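Local coordinates for yuaD protein (Bacillus subtilis, PDB 1ORU) that is of unknown function but carries a MOSC domain and may serve metal-sulfur cluster biosynthesis, perhaps binding molybdenum and pyridoxal phosphate, at residues T107-S119 / V173-Q185. Sequence-based numbering, arbitrary orientation.
Sequences TSLKEGSRIIFPS and VYTGDEIEVHSYQ
Two methyls sandwich the Phe117 ring: Val173 CG1 sits over one face, 3.5 Å from the ring centroid, and Ile179 CG2 over the opposite face at 3.7 Å, both CH-pi contacts. At the ring's edge lies Asp177 OD2, 3.8 Å from Phe117 CD1. Ile179 holds CG1 between its backbone N and carbonyl carbon (chi1 54°), which leaves CG2 anti to the carbonyl carbon and alongside the phenyl, while the CG1 arm carries CD1 across to Ile115 CG2. With an alanine here in place of Phe117, both methyls would probably lose the flat surface between them, leaving a gap between strands 171-174 and 178-184. The His182 ring has Arg114 O at its edge, in plane, and takes Ile116 CD1 obliquely, 3.7 Å from NE2; Met56 of the second subunit packs on both side chains. Strands 114-116 and 178-184 run antiparallel here, neighbours in the mixed sheet of the MOSC domain, with Arg114-His182 and Ile116-Glu180 as hydrogen-bonded pairs around the non-hydrogen-bonded Ile115-Val181. His182 N reaches Arg114 O almost straight, at 176°. Arg114 sends its guanidinium away, NE to a salt bridge with Glu168. Where the strand pairing gives out, Ser113 OG takes over: it accepts from Tyr184 N at 2.8 Å and donates to Lys110 O, which also receives Ser113 N from the same face, closing the type II turn 110-113. Tyr184 has Lys110 CB at its ring edge, while Glu111 O approaches CD2 obliquely, 3.4 Å away. A water joins Lys110 N, Ser183 OG and Tyr184 O.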
loop_
_atom_site.group_PDB
_atom_site.type_symbol
_atom_site.label_atom_id
_atom_site.label_comp_id
_atom_site.label_asym_id
_atom_site.label_seq_id
_atom_site.Cartn_x
_atom_site.Cartn_y
_atom_site.Cartn_z
ATOM N N THR A 107 -1.926 9.012 -12.568
ATOM C CA THR A 107 -2.965 8.251 -11.896
ATOM C C THR A 107 -2.836 6.742 -12.098
ATOM O O THR A 107 -3.304 5.957 -11.265
ATOM C CB THR A 107 -4.359 8.747 -12.340
ATOM O OG1 THR A 107 -4.467 10.150 -12.051
ATOM C CG2 THR A 107 -5.459 8.009 -11.593
ATOM N N SER A 108 -2.184 6.330 -13.181
ATOM C CA SER A 108 -2.008 4.904 -13.452
ATOM C C SER A 108 -0.805 4.280 -12.744
ATOM O O SER A 108 -0.620 3.067 -12.809
ATOM C CB SER A 108 -1.874 4.652 -14.954
ATOM O OG SER A 108 -3.075 4.977 -15.630
ATOM N N LEU A 109 0.016 5.093 -12.087
ATOM C CA LEU A 109 1.188 4.559 -11.390
ATOM C C LEU A 109 0.725 3.484 -10.406
ATOM O O LEU A 109 -0.049 3.757 -9.489
ATOM C CB LEU A 109 1.919 5.675 -10.645
ATOM C CG LEU A 109 3.272 5.295 -10.031
ATOM C CD1 LEU A 109 4.274 4.966 -11.132
ATOM C CD2 LEU A 109 3.780 6.446 -9.183
ATOM N N LYS A 110 1.217 2.265 -10.581
ATOM C CA LYS A 110 0.791 1.166 -9.724
ATOM C C LYS A 110 1.259 1.212 -8.274
ATOM O O LYS A 110 2.311 1.764 -7.957
ATOM C CB LYS A 110 1.198 -0.168 -10.357
ATOM C CG LYS A 110 0.487 -0.446 -11.671
ATOM C CD LYS A 110 0.981 -1.724 -12.328
ATOM C CE LYS A 110 0.291 -1.953 -13.671
ATOM N NZ LYS A 110 0.869 -3.116 -14.415
ATOM N N GLU A 111 0.442 0.639 -7.393
ATOM C CA GLU A 111 0.774 0.572 -5.978
ATOM C C GLU A 111 2.106 -0.176 -5.890
ATOM O O GLU A 111 2.330 -1.137 -6.627
ATOM C CB GLU A 111 -0.323 -0.182 -5.205
ATOM C CG GLU A 111 -1.666 0.568 -5.098
ATOM C CD GLU A 111 -2.610 0.323 -6.278
ATOM O OE1 GLU A 111 -2.130 -0.013 -7.382
ATOM O OE2 GLU A 111 -3.843 0.484 -6.101
ATOM N N GLY A 112 2.995 0.266 -5.005
ATOM C CA GLY A 112 4.285 -0.393 -4.890
ATOM C C GLY A 112 5.378 0.406 -5.580
ATOM O O GLY A 112 6.567 0.171 -5.357
ATOM N N SER A 113 4.976 1.338 -6.441
ATOM C CA SER A 113 5.934 2.191 -7.135
ATOM C C SER A 113 6.497 3.162 -6.103
ATOM O O SER A 113 5.867 3.422 -5.079
ATOM C CB SER A 113 5.249 2.990 -8.252
ATOM O OG SER A 113 4.730 2.142 -9.265
ATOM N N ARG A 114 7.680 3.696 -6.376
ATOM C CA ARG A 114 8.324 4.653 -5.484
ATOM C C ARG A 114 8.667 5.934 -6.223
ATOM O O ARG A 114 8.983 5.902 -7.413
ATOM C CB ARG A 114 9.629 4.075 -4.928
ATOM C CG ARG A 114 9.507 3.341 -3.621
ATOM C CD ARG A 114 8.829 1.997 -3.769
ATOM N NE ARG A 114 9.036 1.225 -2.549
ATOM C CZ ARG A 114 8.932 -0.094 -2.467
ATOM N NH1 ARG A 114 8.609 -0.810 -3.541
ATOM N NH2 ARG A 114 9.178 -0.701 -1.310
ATOM N N ILE A 115 8.585 7.057 -5.512
ATOM C CA ILE A 115 8.947 8.371 -6.044
ATOM C C ILE A 115 10.008 8.889 -5.075
ATOM O O ILE A 115 9.723 9.134 -3.896
ATOM C CB ILE A 115 7.757 9.351 -6.056
ATOM C CG1 ILE A 115 6.665 8.826 -6.992
ATOM C CG2 ILE A 115 8.230 10.734 -6.513
ATOM C CD1 ILE A 115 5.404 9.671 -7.006
ATOM N N ILE A 116 11.228 9.060 -5.574
ATOM C CA ILE A 116 12.340 9.489 -4.738
ATOM C C ILE A 116 12.888 10.866 -5.100
ATOM O O ILE A 116 13.086 11.183 -6.276
ATOM C CB ILE A 116 13.466 8.436 -4.805
ATOM C CG1 ILE A 116 12.896 7.065 -4.428
ATOM C CG2 ILE A 116 14.610 8.817 -3.868
ATOM C CD1 ILE A 116 13.934 5.955 -4.375
ATOM N N PHE A 117 13.125 11.673 -4.072
ATOM C CA PHE A 117 13.632 13.032 -4.213
ATOM C C PHE A 117 15.155 13.086 -4.016
ATOM O O PHE A 117 15.750 12.141 -3.504
ATOM C CB PHE A 117 12.913 13.936 -3.204
ATOM C CG PHE A 117 11.451 14.149 -3.512
ATOM C CD1 PHE A 117 11.006 15.353 -4.048
ATOM C CD2 PHE A 117 10.516 13.147 -3.260
ATOM C CE1 PHE A 117 9.642 15.560 -4.327
ATOM C CE2 PHE A 117 9.156 13.343 -3.535
ATOM C CZ PHE A 117 8.720 14.553 -4.070
ATOM N N PRO A 118 15.809 14.188 -4.434
ATOM C CA PRO A 118 17.267 14.326 -4.296
ATOM C C PRO A 118 17.810 14.150 -2.877
ATOM O O PRO A 118 18.938 13.691 -2.687
ATOM C CB PRO A 118 17.535 15.728 -4.840
ATOM C CG PRO A 118 16.468 15.879 -5.891
ATOM C CD PRO A 118 15.247 15.327 -5.180
ATOM N N SER A 119 17.008 14.515 -1.890
ATOM C CA SER A 119 17.418 14.402 -0.493
ATOM C C SER A 119 17.398 12.960 -0.018
ATOM O O SER A 119 18.004 12.619 1.001
ATOM C CB SER A 119 16.466 15.196 0.382
ATOM O OG SER A 119 15.190 14.588 0.347
ATOM N N VAL A 173 11.983 18.067 0.845
ATOM C CA VAL A 173 11.712 18.179 -0.584
ATOM C C VAL A 173 11.603 19.670 -0.893
ATOM O O VAL A 173 11.113 20.447 -0.065
ATOM C CB VAL A 173 10.424 17.409 -0.987
ATOM C CG1 VAL A 173 10.641 15.913 -0.763
ATOM C CG2 VAL A 173 9.227 17.882 -0.163
ATOM N N TYR A 174 12.075 20.058 -2.075
ATOM C CA TYR A 174 12.107 21.461 -2.481
ATOM C C TYR A 174 11.440 21.716 -3.826
ATOM O O TYR A 174 11.427 20.849 -4.695
ATOM C CB TYR A 174 13.566 21.917 -2.552
ATOM C CG TYR A 174 14.369 21.577 -1.309
ATOM C CD1 TYR A 174 14.429 22.458 -0.229
ATOM C CD2 TYR A 174 15.054 20.365 -1.210
ATOM C CE1 TYR A 174 15.159 22.142 0.924
ATOM C CE2 TYR A 174 15.785 20.035 -0.065
ATOM C CZ TYR A 174 15.834 20.928 0.999
ATOM O OH TYR A 174 16.555 20.605 2.138
ATOM N N THR A 175 10.901 22.917 -3.997
ATOM C CA THR A 175 10.242 23.292 -5.249
ATOM C C THR A 175 11.175 23.074 -6.447
ATOM O O THR A 175 12.337 23.478 -6.418
ATOM C CB THR A 175 9.823 24.778 -5.225
ATOM O OG1 THR A 175 8.990 25.022 -4.084
ATOM C CG2 THR A 175 9.059 25.140 -6.491
ATOM N N GLY A 176 10.667 22.429 -7.492
ATOM C CA GLY A 176 11.476 22.189 -8.678
ATOM C C GLY A 176 12.365 20.957 -8.643
ATOM O O GLY A 176 13.076 20.671 -9.610
ATOM N N ASP A 177 12.341 20.227 -7.532
ATOM C CA ASP A 177 13.143 19.017 -7.402
ATOM C C ASP A 177 12.894 18.046 -8.543
ATOM O O ASP A 177 11.752 17.821 -8.940
ATOM C CB ASP A 177 12.814 18.279 -6.099
ATOM C CG ASP A 177 13.650 18.741 -4.928
ATOM O OD1 ASP A 177 14.535 19.605 -5.124
ATOM O OD2 ASP A 177 13.424 18.224 -3.807
ATOM N N GLU A 178 13.969 17.464 -9.058
ATOM C CA GLU A 178 13.843 16.463 -10.106
ATOM C C GLU A 178 13.577 15.177 -9.320
ATOM O O GLU A 178 14.256 14.899 -8.328
ATOM C CB GLU A 178 15.148 16.352 -10.892
ATOM C CG GLU A 178 14.988 15.739 -12.271
ATOM C CD GLU A 178 16.290 15.709 -13.049
ATOM O OE1 GLU A 178 17.207 14.960 -12.649
ATOM O OE2 GLU A 178 16.397 16.439 -14.056
ATOM N N ILE A 179 12.575 14.406 -9.723
ATOM C CA ILE A 179 12.274 13.180 -9.004
ATOM C C ILE A 179 12.530 11.935 -9.839
ATOM O O ILE A 179 12.470 11.964 -11.075
ATOM C CB ILE A 179 10.813 13.163 -8.500
ATOM C CG1 ILE A 179 9.843 13.423 -9.657
ATOM C CG2 ILE A 179 10.647 14.200 -7.404
ATOM C CD1 ILE A 179 8.375 13.279 -9.268
ATOM N N GLU A 180 12.823 10.843 -9.144
ATOM C CA GLU A 180 13.093 9.561 -9.773
ATOM C C GLU A 180 11.900 8.662 -9.487
ATOM O O GLU A 180 11.619 8.360 -8.329
ATOM C CB GLU A 180 14.352 8.946 -9.163
ATOM C CG GLU A 180 14.874 7.725 -9.885
ATOM C CD GLU A 180 15.612 8.082 -11.157
ATOM O OE1 GLU A 180 16.154 7.162 -11.808
ATOM O OE2 GLU A 180 15.652 9.285 -11.502
ATOM N N VAL A 181 11.192 8.246 -10.533
ATOM C CA VAL A 181 10.032 7.385 -10.347
ATOM C C VAL A 181 10.391 5.943 -10.676
ATOM O O VAL A 181 10.928 5.661 -11.749
ATOM C CB VAL A 181 8.850 7.833 -11.243
ATOM C CG1 VAL A 181 7.645 6.912 -11.032
ATOM C CG2 VAL A 181 8.478 9.282 -10.919
ATOM N N HIS A 182 10.131 5.047 -9.727
ATOM C CA HIS A 182 10.385 3.622 -9.907
ATOM C C HIS A 182 8.999 3.008 -10.063
ATOM O O HIS A 182 8.297 2.757 -9.075
ATOM C CB HIS A 182 11.108 3.058 -8.684
ATOM C CG HIS A 182 12.448 3.683 -8.443
ATOM N ND1 HIS A 182 13.622 3.136 -8.914
ATOM C CD2 HIS A 182 12.791 4.838 -7.828
ATOM C CE1 HIS A 182 14.631 3.929 -8.601
ATOM N NE2 HIS A 182 14.153 4.971 -7.943
ATOM N N SER A 183 8.600 2.808 -11.316
ATOM C CA SER A 183 7.282 2.274 -11.638
ATOM C C SER A 183 7.210 0.755 -11.520
ATOM O O SER A 183 7.915 0.030 -12.224
ATOM C CB SER A 183 6.886 2.721 -13.049
ATOM O OG SER A 183 5.512 2.493 -13.299
ATOM N N TYR A 184 6.347 0.284 -10.623
ATOM C CA TYR A 184 6.174 -1.147 -10.386
ATOM C C TYR A 184 5.507 -1.852 -11.565
ATOM O O TYR A 184 4.559 -1.328 -12.156
ATOM C CB TYR A 184 5.339 -1.366 -9.122
ATOM C CG TYR A 184 5.094 -2.822 -8.783
ATOM C CD1 TYR A 184 6.151 -3.669 -8.442
ATOM C CD2 TYR A 184 3.803 -3.353 -8.793
ATOM C CE1 TYR A 184 5.926 -5.009 -8.118
ATOM C CE2 TYR A 184 3.568 -4.693 -8.470
ATOM C CZ TYR A 184 4.635 -5.512 -8.133
ATOM O OH TYR A 184 4.409 -6.833 -7.806
ATOM N N GLN A 185 5.995 -3.050 -11.882
ATOM C CA GLN A 185 5.463 -3.842 -12.989
ATOM C C GLN A 185 4.941 -5.206 -12.536
ATOM O O GLN A 185 5.061 -5.523 -11.335
ATOM C CB GLN A 185 6.545 -4.044 -14.052
ATOM C CG GLN A 185 7.215 -2.757 -14.493
ATOM C CD GLN A 185 6.232 -1.754 -15.059
ATOM O OE1 GLN A 185 6.576 -0.598 -15.291
ATOM N NE2 GLN A 185 4.999 -2.194 -15.290
HETATM O O HOH W 1 3.234 1.509 -12.480
HETATM O O HOH W 2 14.872 16.782 -2.020
#